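Local atomic coordinates of putative exported protein (Bordetella parapertussis, PDB entry 3OCJ), a protein that is of unknown function but probably belongs to the S-adenosylmethionine-dependent methyltransferases, and binds palmitic acid in this crystal. Residues Gly50-Glu55 with Phe59-Arg64; Val75-Gly80 with Leu87-Tyr92. All coordinates share one frame; numbering follows the deposited sequence. Where two conformers were deposited one is given.

Interaction 1: residues Gly50-Glu55 with Phe59-Arg64. With PLM (palmitic acid), chain D.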
ATOM      1  N   GLY A  50      -6.454  20.246   9.505  1.00 20.77           N
ATOM      2  CA  GLY A  50      -5.572  20.048   8.368  1.00 21.12           C
ATOM      3  C   GLY A  50      -5.993  18.828   7.566  1.00 20.70           C
ATOM      4  O   GLY A  50      -6.056  18.870   6.335  1.00 24.39           O
ATOM      5  N   LEU A  51      -6.297  17.733   8.258  1.00 20.48           N
ATOM      6  CA  LEU A  51      -6.809  16.546   7.582  1.00 20.87           C
ATOM      7  C   LEU A  51      -8.085  16.846   6.814  1.00 19.58           C
ATOM      8  O   LEU A  51      -8.229  16.463   5.652  1.00 19.70           O
ATOM      9  CB  LEU A  51      -7.102  15.424   8.572  1.00 20.64           C
ATOM     10  CG  LEU A  51      -5.921  14.648   9.135  1.00 19.20           C
ATOM     11  CD1 LEU A  51      -6.445  13.595  10.105  1.00 21.07           C
ATOM     12  CD2 LEU A  51      -5.102  14.004   8.018  1.00 17.98           C
ATOM     13  N   ALA A  52      -9.021  17.523   7.470  1.00 17.11           N
ATOM     14  CA  ALA A  52     -10.329  17.762   6.878  1.00 20.28           C
ATOM     15  C   ALA A  52     -10.278  18.720   5.688  1.00 22.75           C
ATOM     16  O   ALA A  52     -11.184  18.721   4.852  1.00 22.02           O
ATOM     17  CB  ALA A  52     -11.299  18.275   7.940  1.00 20.64           C
ATOM     18  N   GLU A  53      -9.230  19.535   5.623  1.00 20.27           N
ATOM     19  CA  GLU A  53      -9.067  20.496   4.537  1.00 21.79           C
ATOM     20  C   GLU A  53      -8.380  19.879   3.326  1.00 18.24           C
ATOM     21  O   GLU A  53      -8.341  20.491   2.258  1.00 23.34           O
ATOM     22  CB  GLU A  53      -8.282  21.720   5.008  1.00 27.37           C
ATOM     23  CG  GLU A  53      -9.070  22.624   5.927  1.00 34.50           C
ATOM     24  CD  GLU A  53     -10.333  23.144   5.271  1.00 37.18           C
ATOM     25  OE1 GLU A  53     -10.239  23.687   4.151  1.00 44.50           O
ATOM     26  OE2 GLU A  53     -11.418  23.007   5.874  1.00 39.79           O
ATOM     27  N   SER A  54      -7.860  18.666   3.496  1.00 16.44           N
ATOM     28  CA  SER A  54      -7.098  17.979   2.463  1.00 17.05           C
ATOM     29  C   SER A  54      -7.955  16.949   1.740  1.00 15.14           C
ATOM     30  O   SER A  54      -8.714  16.223   2.374  1.00 17.07           O
ATOM     31  CB  SER A  54      -5.894  17.281   3.105  1.00 15.59           C
ATOM     32  OG  SER A  54      -5.334  16.282   2.268  1.00 15.98           O
ATOM     33  N   GLU A  55      -7.823  16.858   0.420  1.00 15.20           N
ATOM     34  CA  GLU A  55      -8.550  15.818  -0.305  1.00 17.12           C
ATOM     35  C   GLU A  55      -8.168  14.421   0.200  1.00 14.25           C
ATOM     36  O   GLU A  55      -9.035  13.589   0.466  1.00 16.26           O
ATOM     37  CB  GLU A  55      -8.306  15.902  -1.812  1.00 18.99           C
ATOM     38  CG  GLU A  55      -8.872  17.133  -2.477  1.00 21.54           C
ATOM     39  CD  GLU A  55      -8.683  17.109  -3.983  1.00 34.99           C
ATOM     40  OE1 GLU A  55      -7.617  16.650  -4.443  1.00 41.44           O
ATOM     41  OE2 GLU A  55      -9.598  17.556  -4.705  1.00 48.07           O
ATOM     42  N   PHE A  59     -10.441  11.708   2.482  1.00 12.38           N
ATOM     43  CA  PHE A  59     -10.605  10.324   2.053  1.00 12.68           C
ATOM     44  C   PHE A  59     -10.226   9.365   3.188  1.00 15.25           C
ATOM     45  O   PHE A  59     -10.923   8.380   3.451  1.00 13.46           O
ATOM     46  CB  PHE A  59      -9.763  10.026   0.803  1.00 15.08           C
ATOM     47  CG  PHE A  59     -10.044   8.674   0.199  1.00 12.57           C
ATOM     48  CD1 PHE A  59     -10.968   8.544  -0.827  1.00 14.14           C
ATOM     49  CD2 PHE A  59      -9.415   7.542   0.677  1.00 12.70           C
ATOM     50  CE1 PHE A  59     -11.258   7.296  -1.367  1.00 14.53           C
ATOM     51  CE2 PHE A  59      -9.697   6.284   0.132  1.00 15.62           C
ATOM     52  CZ  PHE A  59     -10.624   6.173  -0.896  1.00 13.35           C
ATOM     53  N   LEU A  60      -9.126   9.655   3.868  1.00 12.57           N
ATOM     54  CA  LEU A  60      -8.684   8.817   4.976  1.00 11.24           C
ATOM     55  C   LEU A  60      -9.623   8.889   6.177  1.00 11.96           C
ATOM     56  O   LEU A  60      -9.893   7.872   6.800  1.00 12.77           O
ATOM     57  CB  LEU A  60      -7.265   9.190   5.391  1.00 13.20           C
ATOM     58  CG  LEU A  60      -6.222   8.771   4.348  1.00 13.08           C
ATOM     59  CD1 LEU A  60      -4.886   9.449   4.614  1.00 15.12           C
ATOM     60  CD2 LEU A  60      -6.087   7.253   4.310  1.00 18.62           C
ATOM     61  N   LEU A  61     -10.138  10.075   6.491  1.00 12.08           N
ATOM     62  CA  LEU A  61     -11.071  10.188   7.608  1.00 13.23           C
ATOM     63  C   LEU A  61     -12.310   9.344   7.335  1.00 13.74           C
ATOM     64  O   LEU A  61     -12.830   8.688   8.237  1.00 14.93           O
ATOM     65  CB  LEU A  61     -11.488  11.648   7.822  1.00 13.36           C
ATOM     66  CG  LEU A  61     -10.437  12.501   8.538  1.00 13.81           C
ATOM     67  CD1 LEU A  61     -10.722  13.978   8.313  1.00 14.74           C
ATOM     68  CD2 LEU A  61     -10.412  12.169  10.028  1.00 16.95           C
ATOM     69  N   LEU A  62     -12.769   9.375   6.086  1.00 11.77           N
ATOM     70  CA  LEU A  62     -13.995   8.668   5.688  1.00 13.77           C
ATOM     71  C   LEU A  62     -13.789   7.168   5.603  1.00 11.68           C
ATOM     72  O   LEU A  62     -14.594   6.389   6.128  1.00 13.42           O
ATOM     73  CB  LEU A  62     -14.479   9.152   4.322  1.00 14.07           C
ATOM     74  CG  LEU A  62     -15.285  10.437   4.285  1.00 16.82           C
ATOM     75  CD1 LEU A  62     -15.410  10.934   2.859  1.00 20.29           C
ATOM     76  CD2 LEU A  62     -16.662  10.186   4.890  1.00 19.86           C
ATOM     77  N   TYR A  63     -12.722   6.755   4.920  1.00 11.16           N
ATOM     78  CA  TYR A  63     -12.587   5.355   4.510  1.00 11.28           C
ATOM     79  C   TYR A  63     -11.470   4.596   5.213  1.00 13.66           C
ATOM     80  O   TYR A  63     -11.395   3.367   5.121  1.00 15.07           O
ATOM     81  CB  TYR A  63     -12.443   5.257   2.981  1.00 11.95           C
ATOM     82  CG  TYR A  63     -13.539   6.033   2.273  1.00 12.37           C
ATOM     83  CD1 TYR A  63     -14.880   5.692   2.441  1.00 12.76           C
ATOM     84  CD2 TYR A  63     -13.236   7.127   1.466  1.00 13.27           C
ATOM     85  CE1 TYR A  63     -15.885   6.427   1.821  1.00 13.93           C
ATOM     86  CE2 TYR A  63     -14.237   7.856   0.834  1.00 14.72           C
ATOM     87  CZ  TYR A  63     -15.549   7.505   1.014  1.00 14.25           C
ATOM     88  OH  TYR A  63     -16.541   8.242   0.384  1.00 17.87           O
ATOM     89  N   ARG A  64     -10.567   5.326   5.870  1.00 13.34           N
ATOM     90  CA  ARG A  64      -9.576   4.724   6.767  1.00 13.28           C
ATOM     91  C   ARG A  64      -8.647   3.728   6.068  1.00 13.23           C
ATOM     92  O   ARG A  64      -8.152   2.774   6.662  1.00 14.37           O
ATOM     93  CB  ARG A  64     -10.264   4.120   7.997  1.00 15.73           C
ATOM     94  CG  ARG A  64     -11.071   5.170   8.762  1.00 14.89           C
ATOM     95  CD  ARG A  64     -11.636   4.655  10.076  1.00 21.42           C
ATOM     96  NE  ARG A  64     -12.512   3.510   9.890  1.00 28.59           N
ATOM     97  CZ  ARG A  64     -12.227   2.279  10.303  1.00 28.42           C
ATOM     98  NH1 ARG A  64     -13.086   1.295  10.091  1.00 29.08           N
ATOM     99  NH2 ARG A  64     -11.088   2.031  10.934  1.00 26.84           N
TER
HETATM  100  C1  PLM D 305      -1.961   0.917   1.596  1.00 15.16           C
HETATM  101  O1  PLM D 305      -1.048   0.775   0.756  1.00 21.49           O
HETATM  102  O2  PLM D 305      -3.137   0.704   1.234  1.00 16.26           O
HETATM  103  C2  PLM D 305      -1.686   1.345   3.028  1.00 16.29           C
HETATM  104  C3  PLM D 305      -0.251   1.821   3.260  1.00 16.90           C
HETATM  105  C4  PLM D 305      -0.188   2.476   4.640  1.00 21.79           C
HETATM  106  C5  PLM D 305       1.228   2.792   5.104  1.00 25.39           C
HETATM  107  C6  PLM D 305       1.894   3.866   4.250  1.00 25.87           C
HETATM  108  C7  PLM D 305       0.946   4.994   3.861  1.00 25.00           C
HETATM  109  C8  PLM D 305       0.483   5.840   5.042  1.00 24.06           C
HETATM  110  C9  PLM D 305      -0.416   6.946   4.498  1.00 22.44           C
HETATM  111  CA  PLM D 305      -0.581   8.110   5.463  1.00 20.86           C
HETATM  112  CB  PLM D 305      -0.961   9.362   4.681  1.00 23.61           C
HETATM  113  CC  PLM D 305      -1.573  10.432   5.570  1.00 21.98           C
HETATM  114  CD  PLM D 305      -1.977  11.642   4.739  1.00 26.31           C
HETATM  115  CE  PLM D 305      -2.744  12.630   5.612  1.00 26.17           C
HETATM  116  CF  PLM D 305      -3.562  13.601   4.775  1.00 26.56           C
HETATM  117  CG  PLM D 305      -2.700  14.440   3.846  1.00 26.38           C
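The junction between helix 41-53 and helix 55-63, with S54 as the N-cap of the second, sets L51 and A52 against L61 beside the tail of a bound palmitic acid. L61 does the touching with one branch: its CD1 lies 3.9 Å from CB of L51 and 4.0 Å from N of A52, touching backbone and side chain of the first helix alike. L51 thus meets the second helix with CB, while its CD2 reaches the lipid, 3.6 Å from CF of PLM. L60, one residue before L61, turns CD1 to the same chain, 3.6 Å from CC of PLM. Within helix 55-63, F59 N bonds E55 O at 3.1 Å, with an N-H...O angle of 160°, and closes the first turn. The OG of S54 stands anti to its backbone N (chi1 162°), where it caps G57 N and lies 3.6 Å from CG of PLM. I261 of helix 247-261 also packs on L51 and L60. Where these residues meet the lipid tail the contacts are van der Waals in kind, and the one hydroxyl among them is already engaged in capping the helix.

Interaction 2: residues Val75-Gly80 with Leu87-Tyr92. With PLM (palmitic acid), chain D.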
ATOM      1  N   VAL A  75       2.029   7.735  -3.408  0.68 18.20           N
ATOM      2  CA  VAL A  75       3.296   7.057  -3.630  0.68 16.77           C
ATOM      3  C   VAL A  75       4.190   7.751  -4.662  0.68 19.78           C
ATOM      4  O   VAL A  75       5.404   7.794  -4.501  0.68 24.03           O
ATOM      5  CB  VAL A  75       3.095   5.572  -4.003  0.68 21.53           C
ATOM      6  CG1 VAL A  75       4.421   4.951  -4.364  0.68 18.46           C
ATOM      7  CG2 VAL A  75       2.466   4.817  -2.845  0.68 25.11           C
ATOM      8  N   THR A  76       3.589   8.311  -5.708  1.00 17.65           N
ATOM      9  CA  THR A  76       4.360   8.945  -6.770  1.00 17.07           C
ATOM     10  C   THR A  76       4.623  10.439  -6.541  1.00 17.30           C
ATOM     11  O   THR A  76       5.305  11.088  -7.338  1.00 21.33           O
ATOM     12  CB  THR A  76       3.709   8.751  -8.152  1.00 19.54           C
ATOM     13  OG1 THR A  76       2.466   9.458  -8.210  1.00 18.68           O
ATOM     14  CG2 THR A  76       3.454   7.273  -8.415  1.00 22.01           C
ATOM     15  N   HIS A  77       4.079  10.975  -5.454  1.00 19.51           N
ATOM     16  CA  HIS A  77       4.337  12.368  -5.095  1.00 17.99           C
ATOM     17  C   HIS A  77       5.836  12.671  -5.059  1.00 20.72           C
ATOM     18  O   HIS A  77       6.609  11.996  -4.381  1.00 21.12           O
ATOM     19  CB  HIS A  77       3.698  12.713  -3.745  1.00 19.39           C
ATOM     20  CG  HIS A  77       4.055  14.079  -3.241  1.00 16.87           C
ATOM     21  ND1 HIS A  77       3.486  15.230  -3.737  1.00 20.72           N
ATOM     22  CD2 HIS A  77       4.930  14.472  -2.285  1.00 20.76           C
ATOM     23  CE1 HIS A  77       4.001  16.277  -3.115  1.00 19.77           C
ATOM     24  NE2 HIS A  77       4.870  15.844  -2.222  1.00 16.70           N
ATOM     25  N   GLN A  78       6.244  13.699  -5.792  1.00 20.49           N
ATOM     26  CA  GLN A  78       7.623  14.165  -5.741  1.00 22.09           C
ATOM     27  C   GLN A  78       7.737  15.251  -4.676  1.00 20.72           C
ATOM     28  O   GLN A  78       7.039  16.256  -4.736  1.00 20.74           O
ATOM     29  CB  GLN A  78       8.045  14.697  -7.110  1.00 23.65           C
ATOM     30  CG  GLN A  78       7.932  13.665  -8.226  1.00 40.91           C
ATOM     31  CD  GLN A  78       8.549  14.133  -9.531  1.00 58.99           C
ATOM     32  OE1 GLN A  78       9.365  15.055  -9.549  1.00 65.66           O
ATOM     33  NE2 GLN A  78       8.163  13.494 -10.630  1.00 61.33           N
ATOM     34  N   PRO A  79       8.601  15.042  -3.676  1.00 22.55           N
ATOM     35  CA  PRO A  79       8.715  16.029  -2.596  1.00 25.04           C
ATOM     36  C   PRO A  79       8.971  17.452  -3.101  1.00 24.77           C
ATOM     37  O   PRO A  79       9.836  17.685  -3.951  1.00 29.14           O
ATOM     38  CB  PRO A  79       9.898  15.511  -1.779  1.00 25.17           C
ATOM     39  CG  PRO A  79       9.864  14.026  -2.002  1.00 24.23           C
ATOM     40  CD  PRO A  79       9.449  13.861  -3.437  1.00 22.65           C
ATOM     41  N   GLY A  80       8.192  18.395  -2.583  1.00 22.14           N
ATOM     42  CA  GLY A  80       8.285  19.787  -2.981  1.00 20.96           C
ATOM     43  C   GLY A  80       7.325  20.184  -4.087  1.00 25.45           C
ATOM     44  O   GLY A  80       7.088  21.371  -4.314  1.00 25.93           O
ATOM     45  N   LEU A  87       0.314  21.913   6.253  1.00 19.86           N
ATOM     46  CA  LEU A  87       0.237  20.709   7.079  1.00 19.32           C
ATOM     47  C   LEU A  87       0.080  19.462   6.211  1.00 16.92           C
ATOM     48  O   LEU A  87       0.696  18.414   6.456  1.00 17.73           O
ATOM     49  CB  LEU A  87      -0.936  20.814   8.050  1.00 27.85           C
ATOM     50  CG  LEU A  87      -0.909  19.922   9.286  1.00 31.72           C
ATOM     51  CD1 LEU A  87       0.383  20.136  10.063  1.00 36.48           C
ATOM     52  CD2 LEU A  87      -2.122  20.213  10.163  1.00 42.75           C
ATOM     53  N   GLU A  88      -0.768  19.583   5.200  1.00 18.82           N
ATOM     54  CA  GLU A  88      -0.957  18.522   4.221  1.00 17.90           C
ATOM     55  C   GLU A  88       0.381  18.061   3.657  1.00 15.41           C
ATOM     56  O   GLU A  88       0.627  16.865   3.516  1.00 15.91           O
ATOM     57  CB  GLU A  88      -1.848  19.048   3.095  1.00 17.54           C
ATOM     58  CG  GLU A  88      -2.227  18.034   2.046  1.00 18.51           C
ATOM     59  CD  GLU A  88      -3.190  18.606   1.018  1.00 18.61           C
ATOM     60  OE1 GLU A  88      -3.131  19.818   0.724  1.00 18.95           O
ATOM     61  OE2 GLU A  88      -4.028  17.840   0.500  1.00 19.14           O
ATOM     62  N   ARG A  89       1.258  19.009   3.346  1.00 15.31           N
ATOM     63  CA  ARG A  89       2.568  18.660   2.788  1.00 15.22           C
ATOM     64  C   ARG A  89       3.445  17.906   3.805  1.00 15.39           C
ATOM     65  O   ARG A  89       4.167  16.976   3.443  1.00 15.89           O
ATOM     66  CB  ARG A  89       3.287  19.889   2.219  1.00 15.47           C
ATOM     67  CG  ARG A  89       4.606  19.526   1.509  1.00 15.31           C
ATOM     68  CD  ARG A  89       5.275  20.755   0.868  1.00 16.23           C
ATOM     69  NE  ARG A  89       4.480  21.354  -0.203  1.00 16.13           N
ATOM     70  CZ  ARG A  89       4.439  20.899  -1.452  1.00 17.31           C
ATOM     71  NH1 ARG A  89       5.128  19.805  -1.775  1.00 19.33           N
ATOM     72  NH2 ARG A  89       3.691  21.504  -2.367  1.00 18.83           N
ATOM     73  N   VAL A  90       3.363  18.285   5.078  1.00 16.27           N
ATOM     74  CA  VAL A  90       4.062  17.544   6.127  1.00 17.92           C
ATOM     75  C   VAL A  90       3.581  16.096   6.167  1.00 15.73           C
ATOM     76  O   VAL A  90       4.382  15.159   6.268  1.00 17.07           O
ATOM     77  CB  VAL A  90       3.883  18.193   7.508  1.00 19.31           C
ATOM     78  CG1 VAL A  90       4.516  17.317   8.586  1.00 20.90           C
ATOM     79  CG2 VAL A  90       4.512  19.580   7.520  1.00 23.39           C
ATOM     80  N   PHE A  91       2.271  15.898   6.069  1.00 15.33           N
ATOM     81  CA  PHE A  91       1.723  14.542   6.031  1.00 15.83           C
ATOM     82  C   PHE A  91       2.240  13.748   4.825  1.00 17.67           C
ATOM     83  O   PHE A  91       2.597  12.570   4.945  1.00 18.76           O
ATOM     84  CB  PHE A  91       0.191  14.568   6.013  1.00 17.61           C
ATOM     85  CG  PHE A  91      -0.432  15.219   7.226  1.00 19.26           C
ATOM     86  CD1 PHE A  91       0.210  15.198   8.453  1.00 19.53           C
ATOM     87  CD2 PHE A  91      -1.685  15.816   7.139  1.00 21.56           C
ATOM     88  CE1 PHE A  91      -0.371  15.783   9.569  1.00 23.96           C
ATOM     89  CE2 PHE A  91      -2.274  16.405   8.247  1.00 22.45           C
ATOM     90  CZ  PHE A  91      -1.616  16.386   9.464  1.00 23.34           C
ATOM     91  N   TYR A  92       2.282  14.389   3.661  1.00 15.17           N
ATOM     92  CA  TYR A  92       2.763  13.750   2.435  1.00 17.00           C
ATOM     93  C   TYR A  92       4.265  13.465   2.444  1.00 16.78           C
ATOM     94  O   TYR A  92       4.726  12.579   1.734  1.00 17.48           O
ATOM     95  CB  TYR A  92       2.505  14.644   1.220  1.00 18.36           C
ATOM     96  CG  TYR A  92       1.200  14.454   0.472  1.00 16.20           C
ATOM     97  CD1 TYR A  92      -0.002  14.915   0.992  1.00 15.84           C
ATOM     98  CD2 TYR A  92       1.189  13.887  -0.800  1.00 18.75           C
ATOM     99  CE1 TYR A  92      -1.186  14.774   0.282  1.00 17.16           C
ATOM    100  CE2 TYR A  92       0.013  13.740  -1.510  1.00 19.77           C
ATOM    101  CZ  TYR A  92      -1.169  14.188  -0.964  1.00 15.57           C
ATOM    102  OH  TYR A  92      -2.348  14.052  -1.677  1.00 18.68           O
TER
HETATM  103  C1  PLM D 305      -1.961   0.917   1.596  1.00 15.16           C
HETATM  104  O1  PLM D 305      -1.048   0.775   0.756  1.00 21.49           O
HETATM  105  O2  PLM D 305      -3.137   0.704   1.234  1.00 16.26           O
HETATM  106  C2  PLM D 305      -1.686   1.345   3.028  1.00 16.29           C
HETATM  107  C3  PLM D 305      -0.251   1.821   3.260  1.00 16.90           C
HETATM  108  C4  PLM D 305      -0.188   2.476   4.640  1.00 21.79           C
HETATM  109  C5  PLM D 305       1.228   2.792   5.104  1.00 25.39           C
HETATM  110  C6  PLM D 305       1.894   3.866   4.250  1.00 25.87           C
HETATM  111  C7  PLM D 305       0.946   4.994   3.861  1.00 25.00           C
HETATM  112  C8  PLM D 305       0.483   5.840   5.042  1.00 24.06           C
HETATM  113  C9  PLM D 305      -0.416   6.946   4.498  1.00 22.44           C
HETATM  114  CA  PLM D 305      -0.581   8.110   5.463  1.00 20.86           C
HETATM  115  CB  PLM D 305      -0.961   9.362   4.681  1.00 23.61           C
HETATM  116  CC  PLM D 305      -1.573  10.432   5.570  1.00 21.98           C
HETATM  117  CD  PLM D 305      -1.977  11.642   4.739  1.00 26.31           C
HETATM  118  CE  PLM D 305      -2.744  12.630   5.612  1.00 26.17           C
HETATM  119  CF  PLM D 305      -3.562  13.601   4.775  1.00 26.56           C
HETATM  120  CG  PLM D 305      -2.700  14.440   3.846  1.00 26.38           C
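Y92 points the edge of its ring at the face of H77 in a T-shaped pair, the planes 63° apart and the centroids separated by 5.1 Å. The leading atom is Y92 CD2, which stands over the imidazole toward its rim, 3.8 Å from CG of H77. H77 has CG anti to its backbone N (chi1 173°), and this carries the imidazole off the 75-80 segment toward helix 86-94. R89 comes to the same ring from another direction: its NH1 lies in the imidazole plane at the edge, 3.9 Å from CE1 of H77, with the guanidinium turned 40° from the ring. This is contact and not a hydrogen bond; E93 OE2 meets both groups, accepting a hydrogen bond from H77 NE2 and forming a salt bridge with R89 NH1. The contact joins the loop after helix 68-76 to the flank of helix 86-94, in the helical part of the chain that precedes the strands of the methyltransferase-like sheet. R89 runs extended and then bends at chi3, bringing NH1 to 3.2 Å from C of G80. No hydrogen bond joins the two residues, for NH1 and G80 N, 3.5 Å apart, are both donors, and E93 OE2 serves both. NH1 also bonds S81 O. The E93 carboxylate therefore gathers donors from both segments and would tend to stay ionised. On the lipid side, F91 CB lies 3.5 Å from CE of PLM, and Y92 CE1 is 3.9 Å from CG of PLM, so the tyrosine touches H77 through CD2 and palmitic acid through the other half of its ring.

How the interactions relate
Interactions 1 and 2 follow one another along the chain, their centres about 14 Å apart, and both touch the methyl end of the same palmitic acid. Helix 41-53 and helix 86-94 meet directly: CD2 of L51 packs at 3.7 Å from CE2 of F91, and CA of G50 at 3.9 Å from CD2 of L87. S54, the N-cap of helix 55-63, has OG 2.7 Å from E88 OE2, probably a hydrogen bond. L51, L60 and S54 from the first contact and F91 and Y92 from the second thus line the tail, whereas Y199 OH is hydrogen-bonded to the lipid. What natural ligand, if any, fills this site remains open.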